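Iota-carrageenase (Alteromonas sp. ATCC 43554, PDB 1KTW) hydrolyses the 1,4-beta-D-linkages inside iota-carrageenan, a sulfated galactan of red algal cell walls, with inversion of anomeric configuration. Local coordinates at residues N147-D152 against K183-L188. Numbering follows the deposited sequence.
Sequences NFTIDD and KQNNAL. With NA (sodium ion), chain K.
Asn185 and Asp151 stand side by side on the face of two parallel strands that also carries Thr149 and Lys183. From CB of Asn185, 4.0 Å from the backbone O of Ile150, the side chain rises with CG anti to its own carbonyl carbon (chi1 -66°), and at CG the amide divides its work. ND2 donates to Asp151 OD1 at 3.1 Å, the acceptor lying close to the amide plane although carboxylate and amide planes are turned 64° apart, and it also rests against Thr149 CG2. OD1 of Asn185 instead accepts a hydrogen bond from Lys183 NZ, whose bent chain runs forward along its own strand to reach it. Both Asp151 oxygens bind a sodium ion, OD1 at 2.9 Å and OD2 at a rather short 2.0 Å, and a water is a further ligand. Lys125 hydrogen-bonds to OD2 as well. An alanine in place of Asn185 would probably leave Asp151 OD1 without its amide donor and Lys183 NZ without this acceptor, so that the lysine end could turn more freely.

Beneath these side chains, strands 143-151 and 177-185 occupy successive turns of a right-handed parallel beta-helix, the fold of pectate lyase-like proteins. The axes of 147-151 and 183-185 approach to 4.6 Å. Lys183 N hydrogen-bonds to Phe148 O, Ile150 N to Lys183 O, and Asn185 N to Ile150 O, while Asp152 N reaches Asn185 O where the first strand gives way to loop.

On the reverse face Ile150 CD1 packs 3.8 Å from Gln184 OE1, an oxygen hydrogen-bonded to Ser159. Beyond the strand end, Asp152 OD1 hydrogen-bonds to Thr155, and a water links its OD2 to Leu188 N.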
loop_
_atom_site.group_PDB
_atom_site.type_symbol
_atom_site.label_atom_id
_atom_site.label_comp_id
_atom_site.label_asym_id
_atom_site.label_seq_id
_atom_site.Cartn_x
_atom_site.Cartn_y
_atom_site.Cartn_z
ATOM N N ASN A 147 -9.408 7.956 11.554
ATOM C CA ASN A 147 -8.811 8.376 12.839
ATOM C C ASN A 147 -8.174 7.423 13.851
ATOM O O ASN A 147 -8.764 7.137 14.906
ATOM C CB ASN A 147 -9.852 9.254 13.569
ATOM C CG ASN A 147 -9.232 10.243 14.581
ATOM O OD1 ASN A 147 -8.053 10.595 14.503
ATOM N ND2 ASN A 147 -10.056 10.718 15.510
ATOM N N PHE A 148 -6.954 6.976 13.555
ATOM C CA PHE A 148 -6.196 6.114 14.466
ATOM C C PHE A 148 -4.717 6.012 14.085
ATOM O O PHE A 148 -4.301 6.457 13.005
ATOM C CB PHE A 148 -6.827 4.701 14.599
ATOM C CG PHE A 148 -7.095 3.981 13.274
ATOM C CD1 PHE A 148 -6.169 3.072 12.745
ATOM C CD2 PHE A 148 -8.295 4.196 12.581
ATOM C CE1 PHE A 148 -6.438 2.379 11.544
ATOM C CE2 PHE A 148 -8.574 3.507 11.381
ATOM C CZ PHE A 148 -7.649 2.602 10.863
ATOM N N THR A 149 -3.928 5.458 15.004
ATOM C CA THR A 149 -2.497 5.246 14.806
ATOM C C THR A 149 -2.258 3.739 14.825
ATOM O O THR A 149 -2.916 3.017 15.567
ATOM C CB THR A 149 -1.668 5.894 15.948
ATOM O OG1 THR A 149 -1.850 7.313 15.923
ATOM C CG2 THR A 149 -0.172 5.571 15.792
ATOM N N ILE A 150 -1.336 3.269 13.994
ATOM C CA ILE A 150 -0.987 1.849 13.930
ATOM C C ILE A 150 0.495 1.702 14.320
ATOM O O ILE A 150 1.363 2.219 13.623
ATOM C CB ILE A 150 -1.153 1.276 12.487
ATOM C CG1 ILE A 150 -2.621 1.365 12.025
ATOM C CG2 ILE A 150 -0.734 -0.193 12.456
ATOM C CD1 ILE A 150 -2.806 1.054 10.521
ATOM N N ASP A 151 0.782 1.032 15.441
ATOM C CA ASP A 151 2.178 0.802 15.872
ATOM C C ASP A 151 2.533 -0.570 15.280
ATOM O O ASP A 151 2.248 -1.599 15.887
ATOM C CB ASP A 151 2.279 0.741 17.412
ATOM C CG ASP A 151 2.642 2.087 18.055
ATOM O OD1 ASP A 151 2.569 3.142 17.396
ATOM O OD2 ASP A 151 2.999 2.083 19.254
ATOM N N ASP A 152 3.137 -0.574 14.087
ATOM C CA ASP A 152 3.499 -1.803 13.374
ATOM C C ASP A 152 4.784 -2.414 13.968
ATOM O O ASP A 152 5.422 -1.814 14.839
ATOM C CB ASP A 152 3.718 -1.473 11.875
ATOM C CG ASP A 152 3.503 -2.675 10.944
ATOM O OD1 ASP A 152 3.459 -3.828 11.417
ATOM O OD2 ASP A 152 3.386 -2.461 9.715
ATOM N N LYS A 183 -2.027 7.281 10.968
ATOM C CA LYS A 183 -0.562 7.339 11.075
ATOM C C LYS A 183 -0.045 5.913 11.334
ATOM O O LYS A 183 -0.618 5.193 12.152
ATOM C CB LYS A 183 -0.138 8.250 12.246
ATOM C CG LYS A 183 1.363 8.144 12.648
ATOM C CD LYS A 183 2.283 8.602 11.529
ATOM C CE LYS A 183 3.746 8.214 11.770
ATOM N NZ LYS A 183 4.359 8.919 12.935
ATOM N N GLN A 184 1.008 5.497 10.630
ATOM C CA GLN A 184 1.590 4.162 10.834
ATOM C C GLN A 184 3.077 4.303 11.201
ATOM O O GLN A 184 3.835 5.026 10.530
ATOM C CB GLN A 184 1.436 3.292 9.572
ATOM C CG GLN A 184 1.900 1.830 9.739
ATOM C CD GLN A 184 1.358 0.895 8.651
ATOM O OE1 GLN A 184 0.232 1.066 8.172
ATOM N NE2 GLN A 184 2.145 -0.113 8.284
ATOM N N ASN A 185 3.478 3.616 12.272
ATOM C CA ASN A 185 4.869 3.627 12.738
ATOM C C ASN A 185 5.539 2.281 12.470
ATOM O O ASN A 185 4.901 1.228 12.572
ATOM C CB ASN A 185 4.934 3.905 14.250
ATOM C CG ASN A 185 4.446 5.304 14.614
ATOM O OD1 ASN A 185 4.943 6.298 14.092
ATOM N ND2 ASN A 185 3.475 5.380 15.522
ATOM N N ASN A 186 6.825 2.325 12.120
ATOM C CA ASN A 186 7.635 1.124 11.865
ATOM C C ASN A 186 7.112 0.113 10.832
ATOM O O ASN A 186 6.952 -1.075 11.134
ATOM C CB ASN A 186 7.911 0.408 13.209
ATOM C CG ASN A 186 9.141 -0.512 13.157
ATOM O OD1 ASN A 186 10.066 -0.295 12.371
ATOM N ND2 ASN A 186 9.156 -1.529 14.013
ATOM N N ALA A 187 6.865 0.575 9.607
ATOM C CA ALA A 187 6.390 -0.313 8.540
ATOM C C ALA A 187 7.574 -0.980 7.849
ATOM O O ALA A 187 8.665 -0.413 7.806
ATOM C CB ALA A 187 5.600 0.482 7.491
ATOM N N LEU A 188 7.347 -2.171 7.298
ATOM C CA LEU A 188 8.374 -2.892 6.553
ATOM C C LEU A 188 8.464 -2.222 5.160
ATOM O O LEU A 188 7.445 -1.778 4.608
ATOM C CB LEU A 188 7.981 -4.362 6.431
ATOM C CG LEU A 188 8.882 -5.318 5.630
ATOM C CD1 LEU A 188 10.314 -5.337 6.217
ATOM C CD2 LEU A 188 8.240 -6.717 5.645
HETATM NA NA NA K . 3.645 3.871 19.975
HETATM O O HOH W 1 4.858 -3.604 7.778
HETATM O O HOH W 2 7.854 -1.496 16.460
HETATM O O HOH W 3 2.069 5.787 19.205
#